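Local coordinates for putative archaeal ammonia monooxygenase subunit B (Candidatus Nitrosocaldus yellowstonii, PDB 4O65), which probably serves as the B subunit of an archaeal ammonia monooxygenase, seen here as a cupredoxin domain that binds copper, at residues A[25-30]-A[56-61]; A[117-122]-A[146-151]; A[76-81]-A[113-118]; A[13-18]-A[65-70]. All blocks are in the same frame, centred on the assembly; numbering follows the deposited sequence.

Contact 1. Residues A[25-30]-A[56-61]; sequences ITKAEF and RQDVLI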
loop_
_atom_site.group_PDB
_atom_site.type_symbol
_atom_site.label_atom_id
_atom_site.label_comp_id
_atom_site.label_asym_id
_atom_site.label_seq_id
_atom_site.Cartn_x
_atom_site.Cartn_y
_atom_site.Cartn_z
ATOM N N ILE A 25 -12.912 -4.847 -3.489
ATOM C CA ILE A 25 -12.863 -6.070 -4.313
ATOM C C ILE A 25 -11.461 -6.197 -4.901
ATOM O O ILE A 25 -10.652 -5.240 -4.838
ATOM C CB ILE A 25 -13.956 -6.109 -5.419
ATOM C CG1 ILE A 25 -13.673 -5.012 -6.441
ATOM C CG2 ILE A 25 -15.346 -5.928 -4.786
ATOM C CD1 ILE A 25 -14.706 -4.928 -7.597
ATOM N N THR A 26 -11.134 -7.352 -5.470
ATOM C CA THR A 26 -9.764 -7.504 -6.038
ATOM C C THR A 26 -9.606 -6.755 -7.341
ATOM O O THR A 26 -10.616 -6.406 -7.995
ATOM C CB THR A 26 -9.430 -8.979 -6.293
ATOM O OG1 THR A 26 -10.406 -9.498 -7.194
ATOM C CG2 THR A 26 -9.506 -9.820 -4.984
ATOM N N LYS A 27 -8.367 -6.534 -7.769
ATOM C CA LYS A 27 -8.115 -5.901 -9.072
ATOM C C LYS A 27 -8.750 -6.746 -10.185
ATOM O O LYS A 27 -9.424 -6.212 -11.089
ATOM C CB LYS A 27 -6.599 -5.786 -9.338
ATOM C CG LYS A 27 -6.305 -4.890 -10.535
ATOM C CD LYS A 27 -4.871 -4.982 -11.093
ATOM C CE LYS A 27 -3.748 -4.568 -10.164
ATOM N NZ LYS A 27 -2.464 -4.573 -10.982
ATOM N N ALA A 28 -8.587 -8.070 -10.093
ATOM C CA ALA A 28 -9.244 -8.935 -11.090
ATOM C C ALA A 28 -10.780 -8.812 -11.094
ATOM O O ALA A 28 -11.415 -8.809 -12.192
ATOM C CB ALA A 28 -8.783 -10.401 -10.932
ATOM N N GLU A 29 -11.385 -8.778 -9.890
ATOM C CA GLU A 29 -12.863 -8.677 -9.816
ATOM C C GLU A 29 -13.310 -7.334 -10.445
ATOM O O GLU A 29 -14.308 -7.289 -11.181
ATOM C CB GLU A 29 -13.372 -8.744 -8.378
ATOM C CG GLU A 29 -14.898 -8.878 -8.258
ATOM C CD GLU A 29 -15.445 -10.179 -8.843
ATOM O OE1 GLU A 29 -16.610 -10.141 -9.241
ATOM O OE2 GLU A 29 -14.741 -11.225 -8.911
ATOM N N PHE A 30 -12.537 -6.287 -10.188
ATOM C CA PHE A 30 -12.838 -4.979 -10.790
ATOM C C PHE A 30 -12.683 -5.005 -12.317
ATOM O O PHE A 30 -13.568 -4.516 -13.037
ATOM C CB PHE A 30 -11.960 -3.859 -10.222
ATOM C CG PHE A 30 -12.203 -2.550 -10.917
ATOM C CD1 PHE A 30 -13.380 -1.820 -10.678
ATOM C CD2 PHE A 30 -11.249 -2.054 -11.833
ATOM C CE1 PHE A 30 -13.610 -0.595 -11.325
ATOM C CE2 PHE A 30 -11.483 -0.822 -12.481
ATOM C CZ PHE A 30 -12.656 -0.098 -12.205
ATOM N N ARG A 56 -12.170 2.956 -9.124
ATOM C CA ARG A 56 -11.631 1.581 -8.961
ATOM C C ARG A 56 -11.996 1.051 -7.599
ATOM O O ARG A 56 -11.486 1.556 -6.570
ATOM C CB ARG A 56 -10.089 1.696 -8.990
ATOM C CG ARG A 56 -9.527 1.812 -10.375
ATOM C CD ARG A 56 -8.013 1.894 -10.298
ATOM N NE ARG A 56 -7.424 0.630 -9.784
ATOM C CZ ARG A 56 -6.141 0.365 -9.844
ATOM N NH1 ARG A 56 -5.306 1.306 -10.324
ATOM N NH2 ARG A 56 -5.665 -0.826 -9.427
ATOM N N GLN A 57 -12.740 -0.050 -7.557
ATOM C CA GLN A 57 -13.213 -0.587 -6.280
ATOM C C GLN A 57 -12.158 -1.491 -5.638
ATOM O O GLN A 57 -12.420 -2.034 -4.581
ATOM C CB GLN A 57 -14.493 -1.439 -6.459
ATOM C CG GLN A 57 -15.745 -0.577 -6.381
ATOM C CD GLN A 57 -15.876 0.203 -7.645
ATOM O OE1 GLN A 57 -15.920 -0.370 -8.716
ATOM N NE2 GLN A 57 -15.991 1.552 -7.518
ATOM N N ASP A 58 -10.972 -1.575 -6.230
ATOM C CA ASP A 58 -9.878 -2.346 -5.644
ATOM C C ASP A 58 -8.830 -1.483 -4.915
ATOM O O ASP A 58 -7.812 -2.029 -4.417
ATOM C CB ASP A 58 -9.137 -3.170 -6.751
ATOM C CG ASP A 58 -8.483 -2.298 -7.774
ATOM O OD1 ASP A 58 -9.131 -1.285 -8.219
ATOM O OD2 ASP A 58 -7.351 -2.641 -8.187
ATOM N N VAL A 59 -9.069 -0.170 -4.852
ATOM C CA VAL A 59 -8.023 0.741 -4.391
ATOM C C VAL A 59 -8.265 1.198 -2.955
ATOM O O VAL A 59 -9.369 1.602 -2.586
ATOM C CB VAL A 59 -7.879 1.944 -5.341
ATOM C CG1 VAL A 59 -6.993 3.038 -4.743
ATOM C CG2 VAL A 59 -7.343 1.457 -6.680
ATOM N N LEU A 60 -7.191 1.141 -2.187
ATOM C CA LEU A 60 -7.118 1.654 -0.791
ATOM C C LEU A 60 -6.162 2.802 -0.727
ATOM O O LEU A 60 -5.002 2.677 -1.199
ATOM C CB LEU A 60 -6.555 0.505 0.121
ATOM C CG LEU A 60 -6.338 0.952 1.598
ATOM C CD1 LEU A 60 -7.687 1.266 2.283
ATOM C CD2 LEU A 60 -5.658 -0.253 2.285
ATOM N N ILE A 61 -6.591 3.896 -0.075
ATOM C CA ILE A 61 -5.700 4.974 0.313
ATOM C C ILE A 61 -5.516 4.972 1.838
ATOM O O ILE A 61 -6.500 4.933 2.599
ATOM C CB ILE A 61 -6.303 6.348 -0.112
ATOM C CG1 ILE A 61 -6.435 6.424 -1.667
ATOM C CG2 ILE A 61 -5.393 7.489 0.394
ATOM C CD1 ILE A 61 -7.135 7.727 -2.130
#
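I25 and D58 bring the two backbones together, their CA atoms 5.0 Å apart, and the nearly straight bond from I25 N to Q57 O spans 3.1 Å. Here the helix that follows T26 is seated against a type I beta turn from R56 to V59. The strands they adjoin belong to different sheets of the cupredoxin beta sandwich: I25 ends strand 23-25, and the turn leads into strand 59-68. T26 is the N-cap of helix 27-35. Its OG1 accepts from E29 N and also bonds to E151 O.

I25 and Q57 run alongside each other, with I25 CG1 3.7 Å from Q57 CB. The carbonyl of I25 is buried without a hydrogen-bond partner. D58 CA makes a CH...O contact to I25 O at 3.1 Å.

R56 holds D58 from the side. R56 NE gives to the syn lone pair of D58 OD1, and R56 NH2 reaches D58 OD2 at 2.8 Å. Both oxygens lie in the guanidinium plane, so the fork fixes how the carboxylate is turned. S118 OG also bonds to D58 OD2, while the aliphatic part of K27 lies against that oxygen. The K27 ammonium goes elsewhere, to E92 and D47.

F30 has CG anti to its backbone N (chi1 176°), which carries the ring to the turn. R56 CA sits over one face, 4.0 Å from the F30 ring centroid, in a CH-pi contact. At the ring edge, near its plane, Q57 OE1 lies 3.5 Å from F30 CE1.

Contact 2. Residues A[117-122]-A[146-151]; sequences LSALEP and IVVEGE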
loop_
_atom_site.group_PDB
_atom_site.type_symbol
_atom_site.label_atom_id
_atom_site.label_comp_id
_atom_site.label_asym_id
_atom_site.label_seq_id
_atom_site.Cartn_x
_atom_site.Cartn_y
_atom_site.Cartn_z
ATOM N N LEU A 117 -2.792 1.670 -2.791
ATOM C CA LEU A 117 -2.559 0.227 -3.085
ATOM C C LEU A 117 -3.763 -0.385 -3.766
ATOM O O LEU A 117 -4.880 0.109 -3.619
ATOM C CB LEU A 117 -2.335 -0.591 -1.782
ATOM C CG LEU A 117 -1.128 -0.137 -0.940
ATOM C CD1 LEU A 117 -1.636 0.683 0.230
ATOM C CD2 LEU A 117 -0.345 -1.350 -0.469
ATOM N N SER A 118 -3.491 -1.414 -4.555
ATOM C CA SER A 118 -4.508 -2.257 -5.165
ATOM C C SER A 118 -4.595 -3.581 -4.382
ATOM O O SER A 118 -3.556 -4.229 -4.108
ATOM C CB SER A 118 -4.083 -2.586 -6.602
ATOM O OG SER A 118 -5.014 -3.521 -7.103
ATOM N N ALA A 119 -5.794 -3.965 -3.953
ATOM C CA ALA A 119 -5.980 -5.306 -3.376
ATOM C C ALA A 119 -5.933 -6.338 -4.489
ATOM O O ALA A 119 -6.719 -6.257 -5.466
ATOM C CB ALA A 119 -7.347 -5.382 -2.694
ATOM N N LEU A 120 -5.071 -7.347 -4.337
ATOM C CA LEU A 120 -4.954 -8.400 -5.396
ATOM C C LEU A 120 -5.714 -9.692 -5.097
ATOM O O LEU A 120 -6.222 -10.388 -6.031
ATOM C CB LEU A 120 -3.471 -8.726 -5.638
ATOM C CG LEU A 120 -2.554 -7.594 -6.048
ATOM C CD1 LEU A 120 -1.118 -8.104 -6.222
ATOM C CD2 LEU A 120 -3.042 -6.960 -7.354
ATOM N N GLU A 121 -5.837 -10.046 -3.815
ATOM C CA GLU A 121 -6.371 -11.368 -3.480
ATOM C C GLU A 121 -7.397 -11.269 -2.384
ATOM O O GLU A 121 -7.265 -10.393 -1.459
ATOM C CB GLU A 121 -5.203 -12.329 -3.073
ATOM C CG GLU A 121 -4.001 -12.255 -4.006
ATOM C CD GLU A 121 -4.295 -12.778 -5.418
ATOM O OE1 GLU A 121 -5.301 -13.488 -5.586
ATOM O OE2 GLU A 121 -3.509 -12.484 -6.351
ATOM N N PRO A 122 -8.434 -12.111 -2.460
ATOM C CA PRO A 122 -9.514 -12.035 -1.504
ATOM C C PRO A 122 -9.036 -12.456 -0.094
ATOM O O PRO A 122 -8.071 -13.236 0.032
ATOM C CB PRO A 122 -10.564 -13.009 -2.070
ATOM C CG PRO A 122 -9.746 -14.041 -2.703
ATOM C CD PRO A 122 -8.651 -13.239 -3.403
ATOM N N ILE A 146 -9.756 -4.938 6.959
ATOM C CA ILE A 146 -10.253 -4.658 5.604
ATOM C C ILE A 146 -10.638 -5.989 4.975
ATOM O O ILE A 146 -9.810 -6.916 4.911
ATOM C CB ILE A 146 -9.167 -3.967 4.750
ATOM C CG1 ILE A 146 -8.749 -2.640 5.447
ATOM C CG2 ILE A 146 -9.684 -3.752 3.312
ATOM C CD1 ILE A 146 -7.599 -1.928 4.749
ATOM N N VAL A 147 -11.853 -6.063 4.477
ATOM C CA VAL A 147 -12.321 -7.313 3.795
ATOM C C VAL A 147 -12.226 -7.086 2.285
ATOM O O VAL A 147 -12.792 -6.119 1.777
ATOM C CB VAL A 147 -13.768 -7.648 4.174
ATOM C CG1 VAL A 147 -14.229 -8.950 3.502
ATOM C CG2 VAL A 147 -13.885 -7.795 5.694
ATOM N N VAL A 148 -11.567 -8.004 1.600
ATOM C CA VAL A 148 -11.464 -7.943 0.124
ATOM C C VAL A 148 -12.231 -9.140 -0.442
ATOM O O VAL A 148 -11.959 -10.298 -0.077
ATOM C CB VAL A 148 -10.014 -7.985 -0.355
ATOM C CG1 VAL A 148 -9.973 -7.852 -1.897
ATOM C CG2 VAL A 148 -9.150 -6.868 0.319
ATOM N N GLU A 149 -13.175 -8.861 -1.332
ATOM C CA GLU A 149 -13.932 -9.947 -1.984
ATOM C C GLU A 149 -13.577 -10.053 -3.449
ATOM O O GLU A 149 -13.054 -9.121 -4.059
ATOM C CB GLU A 149 -15.426 -9.686 -1.872
ATOM C CG GLU A 149 -15.872 -9.537 -0.438
ATOM C CD GLU A 149 -17.362 -9.341 -0.357
ATOM O OE1 GLU A 149 -17.872 -8.260 -0.729
ATOM O OE2 GLU A 149 -18.030 -10.283 0.074
ATOM N N GLY A 150 -13.890 -11.192 -4.038
ATOM C CA GLY A 150 -13.727 -11.292 -5.493
ATOM C C GLY A 150 -12.681 -12.271 -5.951
ATOM O O GLY A 150 -11.962 -12.887 -5.139
ATOM N N GLU A 151 -12.581 -12.431 -7.266
ATOM C CA GLU A 151 -11.713 -13.499 -7.772
ATOM C C GLU A 151 -10.250 -13.151 -7.559
ATOM O O GLU A 151 -9.840 -11.953 -7.564
ATOM C CB GLU A 151 -12.035 -13.840 -9.225
ATOM C CG GLU A 151 -11.645 -12.760 -10.183
ATOM C CD GLU A 151 -12.154 -13.037 -11.598
ATOM O OE1 GLU A 151 -12.987 -13.949 -11.805
ATOM O OE2 GLU A 151 -11.710 -12.322 -12.502
#
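V148 meets A119, E121 and P122 where the ends of two strands, with the residues after them, pass at a steep angle. Its CB bond points toward the other segment, and CB lies 3.8 Å from E121 O. Beyond CB the side chain forks. V148 CG1, trans to the backbone N (chi1 -177°), is 3.7 Å from A119 CB. The same methyl also touches the carbonyl oxygen of E121. V148 CG2 reaches A119 CB at 3.8 Å, so both branches straddle the alanine methyl. Y125 OH hydrogen-bonds to E121 O, and W91 packs on V148 and A119.

This is a join between the two sheets of the cupredoxin beta sandwich. Strand 110-119 lies in one sheet. The chain then passes through L120 to P122 into strand 123-133 of the other sheet, where strand 137-149 is its antiparallel neighbour.

P122 covers the end of strand 137-149 by CH...O and van der Waals contact. P122 CA lies 3.3 Å from V148 O, a CH...O contact with a bent angle of 122° at the hydrogen. The pyrrolidine ring continues along the chain, and P122 CB comes within 3.4 Å of G150 O. G150 has a positive phi of 115°, which glycine readily accepts, and its carbonyl faces the proline ring.

Contact 3. Residues A[76-81]-A[113-118]; sequences AWISLF and YKLCLS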
loop_
_atom_site.group_PDB
_atom_site.type_symbol
_atom_site.label_atom_id
_atom_site.label_comp_id
_atom_site.label_asym_id
_atom_site.label_seq_id
_atom_site.Cartn_x
_atom_site.Cartn_y
_atom_site.Cartn_z
ATOM N N ALA A 76 14.094 6.724 5.933
ATOM C CA ALA A 76 13.009 5.762 6.131
ATOM C C ALA A 76 12.322 5.358 4.837
ATOM O O ALA A 76 12.413 6.046 3.808
ATOM C CB ALA A 76 12.000 6.355 7.112
ATOM N N TRP A 77 11.606 4.221 4.894
ATOM C CA TRP A 77 10.676 3.845 3.828
ATOM C C TRP A 77 9.400 3.295 4.461
ATOM O O TRP A 77 9.378 2.928 5.657
ATOM C CB TRP A 77 11.303 2.830 2.883
ATOM C CG TRP A 77 11.784 1.544 3.516
ATOM C CD1 TRP A 77 11.140 0.301 3.533
ATOM C CD2 TRP A 77 13.070 1.330 4.164
ATOM N NE1 TRP A 77 11.921 -0.628 4.193
ATOM C CE2 TRP A 77 13.098 -0.064 4.580
ATOM C CE3 TRP A 77 14.155 2.157 4.482
ATOM C CZ2 TRP A 77 14.188 -0.603 5.276
ATOM C CZ3 TRP A 77 15.244 1.598 5.182
ATOM C CH2 TRP A 77 15.248 0.248 5.555
ATOM N N ILE A 78 8.319 3.324 3.674
ATOM C CA ILE A 78 7.027 3.024 4.188
ATOM C C ILE A 78 6.360 1.916 3.380
ATOM O O ILE A 78 6.597 1.795 2.183
ATOM C CB ILE A 78 6.210 4.327 4.172
ATOM C CG1 ILE A 78 4.898 4.176 4.899
ATOM C CG2 ILE A 78 6.021 4.916 2.746
ATOM C CD1 ILE A 78 4.548 5.577 5.419
ATOM N N SER A 79 5.570 1.076 4.041
ATOM C CA SER A 79 4.910 0.008 3.346
ATOM C C SER A 79 3.627 -0.298 4.095
ATOM O O SER A 79 3.326 0.383 5.068
ATOM C CB SER A 79 5.808 -1.215 3.236
ATOM O OG SER A 79 6.227 -1.679 4.512
ATOM N N LEU A 80 2.909 -1.322 3.632
ATOM C CA LEU A 80 1.673 -1.757 4.320
ATOM C C LEU A 80 1.935 -3.141 4.859
ATOM O O LEU A 80 2.334 -4.093 4.097
ATOM C CB LEU A 80 0.485 -1.733 3.359
ATOM C CG LEU A 80 -0.869 -1.994 4.025
ATOM C CD1 LEU A 80 -1.348 -0.732 4.709
ATOM C CD2 LEU A 80 -1.861 -2.498 2.989
ATOM N N PHE A 81 1.720 -3.293 6.156
ATOM C CA PHE A 81 1.829 -4.594 6.826
ATOM C C PHE A 81 0.469 -5.248 6.889
ATOM O O PHE A 81 -0.463 -4.639 7.381
ATOM C CB PHE A 81 2.384 -4.405 8.250
ATOM C CG PHE A 81 2.408 -5.679 9.072
ATOM C CD1 PHE A 81 3.211 -6.760 8.691
ATOM C CD2 PHE A 81 1.599 -5.787 10.179
ATOM C CE1 PHE A 81 3.224 -7.928 9.461
ATOM C CE2 PHE A 81 1.609 -6.945 10.971
ATOM C CZ PHE A 81 2.430 -7.992 10.612
ATOM N N TYR A 113 2.157 11.473 4.906
ATOM C CA TYR A 113 2.348 10.370 3.921
ATOM C C TYR A 113 1.012 9.959 3.326
ATOM O O TYR A 113 -0.061 10.164 3.945
ATOM C CB TYR A 113 3.065 9.155 4.588
ATOM C CG TYR A 113 2.190 8.356 5.533
ATOM C CD1 TYR A 113 1.440 7.264 5.068
ATOM C CD2 TYR A 113 2.216 8.613 6.922
ATOM C CE1 TYR A 113 0.606 6.534 5.951
ATOM C CE2 TYR A 113 1.444 7.880 7.798
ATOM C CZ TYR A 113 0.670 6.830 7.318
ATOM O OH TYR A 113 -0.080 6.138 8.215
ATOM N N LYS A 114 1.092 9.329 2.157
ATOM C CA LYS A 114 -0.084 8.778 1.491
ATOM C C LYS A 114 0.374 7.530 0.736
ATOM O O LYS A 114 1.337 7.566 -0.079
ATOM C CB LYS A 114 -0.735 9.783 0.549
ATOM C CG LYS A 114 -1.827 9.122 -0.351
ATOM C CD LYS A 114 -2.677 10.245 -0.945
ATOM C CE LYS A 114 -3.646 9.757 -2.036
ATOM N NZ LYS A 114 -4.611 10.832 -2.524
ATOM N N LEU A 115 -0.284 6.416 1.031
ATOM C CA LEU A 115 -0.026 5.158 0.346
ATOM C C LEU A 115 -1.290 4.806 -0.435
ATOM O O LEU A 115 -2.430 4.936 0.082
ATOM C CB LEU A 115 0.189 4.031 1.355
ATOM C CG LEU A 115 1.073 4.375 2.556
ATOM C CD1 LEU A 115 1.195 3.126 3.413
ATOM C CD2 LEU A 115 2.413 4.812 2.016
ATOM N N CYS A 116 -1.085 4.408 -1.688
ATOM C CA CYS A 116 -2.212 4.030 -2.535
ATOM C C CYS A 116 -1.879 2.619 -3.018
ATOM O O CYS A 116 -0.807 2.439 -3.600
ATOM C CB CYS A 116 -2.322 4.936 -3.728
ATOM S SG CYS A 116 -3.928 4.639 -4.580
ATOM N N LEU A 117 -2.792 1.670 -2.791
ATOM C CA LEU A 117 -2.559 0.227 -3.085
ATOM C C LEU A 117 -3.763 -0.385 -3.766
ATOM O O LEU A 117 -4.880 0.109 -3.619
ATOM C CB LEU A 117 -2.335 -0.591 -1.782
ATOM C CG LEU A 117 -1.128 -0.137 -0.940
ATOM C CD1 LEU A 117 -1.636 0.683 0.230
ATOM C CD2 LEU A 117 -0.345 -1.350 -0.469
ATOM N N SER A 118 -3.491 -1.414 -4.555
ATOM C CA SER A 118 -4.508 -2.257 -5.165
ATOM C C SER A 118 -4.595 -3.581 -4.382
ATOM O O SER A 118 -3.556 -4.229 -4.108
ATOM C CB SER A 118 -4.083 -2.586 -6.602
ATOM O OG SER A 118 -5.014 -3.521 -7.103
#
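The interior of the beta sandwich is packed here by I78 and L80 of one sheet against Y113, L115 and L117 of the other. Strands 76-81 and 113-118 face each other across the core. Their axes come within 8.5 Å and cross at -44°, too far apart for backbone pairing, so the contact is made mainly by side chains.

I78 is the main link. Its CG1 lies anti to the backbone N (chi1 -171°), and CD1 extends over one face of the Y113 ring. I78 CD1 is 3.8 Å from the Y113 ring centroid, displaced toward the rim on the CG and CD1 side, in a CH-pi contact. The other branch, I78 CG2, meets L115 CD2 at 3.7 Å. L115 CD1 turns to the backbone instead and lies 3.8 Å from S79 O. Further along, L117 CD2 touches both L80 CB and L80 CD2, each at 3.9 Å.

Y113 is buried, but its OH bonds to T129 OG1 in the sheet of I78. F93 adds to the packing beside L115 and L117. On the other side of strand 113-118, C116 forms the disulfide with C51. L80 lies about 6 Å from the copper ligand H128, measured between side chains. Face-to-face packing of two twisted sheets, with a copper site nearby, is typical of the cupredoxin fold.

Contact 4. Residues A[13-18]-A[65-70]; sequences KIEDET and RLVSQV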
loop_
_atom_site.group_PDB
_atom_site.type_symbol
_atom_site.label_atom_id
_atom_site.label_comp_id
_atom_site.label_asym_id
_atom_site.label_seq_id
_atom_site.Cartn_x
_atom_site.Cartn_y
_atom_site.Cartn_z
ATOM N N LYS A 13 6.837 8.411 15.302
ATOM C CA LYS A 13 5.480 7.867 15.524
ATOM C C LYS A 13 4.675 8.001 14.260
ATOM O O LYS A 13 4.819 8.983 13.522
ATOM C CB LYS A 13 4.790 8.653 16.658
ATOM C CG LYS A 13 3.520 7.980 17.145
ATOM C CD LYS A 13 3.061 8.461 18.553
ATOM C CE LYS A 13 1.803 7.657 18.892
ATOM N NZ LYS A 13 0.970 8.278 19.953
ATOM N N ILE A 14 3.808 7.034 14.011
ATOM C CA ILE A 14 2.874 7.083 12.861
ATOM C C ILE A 14 1.549 7.586 13.476
ATOM O O ILE A 14 0.937 6.894 14.317
ATOM C CB ILE A 14 2.683 5.665 12.333
ATOM C CG1 ILE A 14 4.026 5.184 11.731
ATOM C CG2 ILE A 14 1.512 5.594 11.291
ATOM C CD1 ILE A 14 3.971 3.645 11.458
ATOM N N GLU A 15 1.171 8.811 13.131
ATOM C CA GLU A 15 0.011 9.439 13.737
ATOM C C GLU A 15 -1.121 9.715 12.715
ATOM O O GLU A 15 -0.868 9.792 11.492
ATOM C CB GLU A 15 0.435 10.763 14.391
ATOM C CG GLU A 15 1.540 10.551 15.470
ATOM C CD GLU A 15 1.861 11.818 16.250
ATOM O OE1 GLU A 15 1.150 12.856 16.096
ATOM O OE2 GLU A 15 2.855 11.787 17.002
ATOM N N ASP A 16 -2.354 9.792 13.237
ATOM C CA ASP A 16 -3.510 10.229 12.402
ATOM C C ASP A 16 -3.728 9.329 11.194
ATOM O O ASP A 16 -4.129 9.783 10.117
ATOM C CB ASP A 16 -3.302 11.665 12.013
ATOM C CG ASP A 16 -3.206 12.565 13.274
ATOM O OD1 ASP A 16 -4.089 12.477 14.104
ATOM O OD2 ASP A 16 -2.200 13.184 13.471
ATOM N N GLU A 17 -3.459 8.043 11.384
ATOM C CA GLU A 17 -3.597 7.083 10.258
ATOM C C GLU A 17 -5.092 6.992 9.851
ATOM O O GLU A 17 -5.981 6.897 10.737
ATOM C CB GLU A 17 -3.068 5.766 10.721
ATOM C CG GLU A 17 -3.144 4.670 9.659
ATOM C CD GLU A 17 -2.790 3.334 10.252
ATOM O OE1 GLU A 17 -1.858 2.684 9.752
ATOM O OE2 GLU A 17 -3.459 2.907 11.220
ATOM N N THR A 18 -5.402 7.058 8.523
ATOM C CA THR A 18 -6.787 6.970 8.098
ATOM C C THR A 18 -6.805 6.007 6.930
ATOM O O THR A 18 -5.889 6.081 6.123
ATOM C CB THR A 18 -7.316 8.322 7.574
ATOM O OG1 THR A 18 -7.292 9.257 8.655
ATOM C CG2 THR A 18 -8.731 8.142 7.067
ATOM N N ARG A 65 0.648 10.886 9.322
ATOM C CA ARG A 65 1.762 11.792 9.421
ATOM C C ARG A 65 2.827 11.033 10.204
ATOM O O ARG A 65 2.481 10.283 11.118
ATOM C CB ARG A 65 1.393 13.051 10.283
ATOM C CG ARG A 65 0.285 13.969 9.787
ATOM C CD ARG A 65 0.160 15.221 10.755
ATOM N NE ARG A 65 -0.122 14.715 12.127
ATOM C CZ ARG A 65 0.422 15.151 13.276
ATOM N NH1 ARG A 65 1.283 16.178 13.308
ATOM N NH2 ARG A 65 0.071 14.584 14.427
ATOM N N LEU A 66 4.083 11.179 9.782
ATOM C CA LEU A 66 5.233 10.566 10.497
ATOM C C LEU A 66 5.834 11.682 11.324
ATOM O O LEU A 66 6.133 12.776 10.799
ATOM C CB LEU A 66 6.257 10.061 9.504
ATOM C CG LEU A 66 5.657 9.135 8.458
ATOM C CD1 LEU A 66 6.717 8.755 7.404
ATOM C CD2 LEU A 66 5.109 7.844 9.104
ATOM N N VAL A 67 5.928 11.439 12.625
ATOM C CA VAL A 67 6.347 12.513 13.540
ATOM C C VAL A 67 7.604 12.109 14.281
ATOM O O VAL A 67 7.626 11.141 15.086
ATOM C CB VAL A 67 5.214 12.855 14.518
ATOM C CG1 VAL A 67 5.697 13.956 15.499
ATOM C CG2 VAL A 67 3.968 13.257 13.746
ATOM N N SER A 68 8.688 12.833 14.017
ATOM C CA SER A 68 10.005 12.466 14.590
ATOM C C SER A 68 10.160 12.925 16.026
ATOM O O SER A 68 9.800 14.053 16.355
ATOM C CB SER A 68 11.135 13.098 13.746
ATOM O OG SER A 68 12.410 12.994 14.389
ATOM N N GLN A 69 10.688 12.038 16.877
ATOM C CA GLN A 69 11.008 12.334 18.262
ATOM C C GLN A 69 12.499 12.342 18.533
ATOM O O GLN A 69 12.937 12.417 19.699
ATOM C CB GLN A 69 10.278 11.335 19.155
ATOM C CG GLN A 69 8.769 11.426 18.856
ATOM C CD GLN A 69 7.895 10.704 19.849
ATOM O OE1 GLN A 69 7.970 9.461 20.001
ATOM N NE2 GLN A 69 7.043 11.474 20.537
ATOM N N VAL A 70 13.299 12.341 17.477
ATOM C CA VAL A 70 14.771 12.326 17.653
ATOM C C VAL A 70 15.377 13.655 17.159
ATOM O O VAL A 70 14.742 14.423 16.440
ATOM C CB VAL A 70 15.470 11.157 16.903
ATOM C CG1 VAL A 70 14.909 9.793 17.330
ATOM C CG2 VAL A 70 15.280 11.312 15.424
#
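E15 and D16 both point acidic groups at R65, but they meet its guanidinium differently. The E15 carboxylate is turned 71° from the guanidinium plane, and E15 OE1 comes obliquely to R65 NH2 at 2.6 Å as a salt bridge. D16 runs alongside R65 with its carboxylate turned only 38°. D16 OD2 lies at the guanidinium edge and takes both bonds of a side-on grip, from R65 NE at 2.9 Å and from R65 NH2 at 2.8 Å. A bend in the R65 chain at chi3 (-58°) turns these nitrogens toward E15 and D16.

V67 shares the face of E15 and R65. It crosses E15 at about a right angle, with V67 CG2 3.6 Å from E15 CD. The same methyl lies over one face of the guanidinium, toward its rim.

I14 and L66 project from the other face, into the sandwich core. They lie side by side, pointing the same way, with I14 CG1 3.9 Å from L66 CD2. Y113 and L131 pack on both.

The strands beneath are an antiparallel pair of the four-stranded cupredoxin sheet. K13 with V67 and E15 with R65 are hydrogen-bonded pairs, and I14 with L66 is the non-hydrogen-bonded pair between them. The bond from E15 N to R65 O is 2.8 Å long and nearly straight. The chain turns a corner at D16.

R65 NH1 has a further salt bridge to E110. Three acidic residues thus gather round one arginine, which probably favours its positive charge. E15 and D16 tie it to strand 12-19, and E110 ties it to strand 110-119.

Overall arrangement
From the N terminus, residues 13-18 open contact 4 and residues 25-30 open contact 1. Contact 1 closes first, at 56-61, after a loop holding two helices. Contact 4 closes at 65-70, further along strand 59-68, so its loop encloses contact 1. The two lie about 27 Å apart, centre to centre, on opposite sides of the chain's centre. Contact 3 then runs from 76-81 to 113-118, and contact 2 starts on its last two residues and closes at 146-151. No loops cross. Contact 4 joins neighbours in one sheet. Contact 3 packs the two sheets together centrally, while contacts 1 and 2 meet at one end.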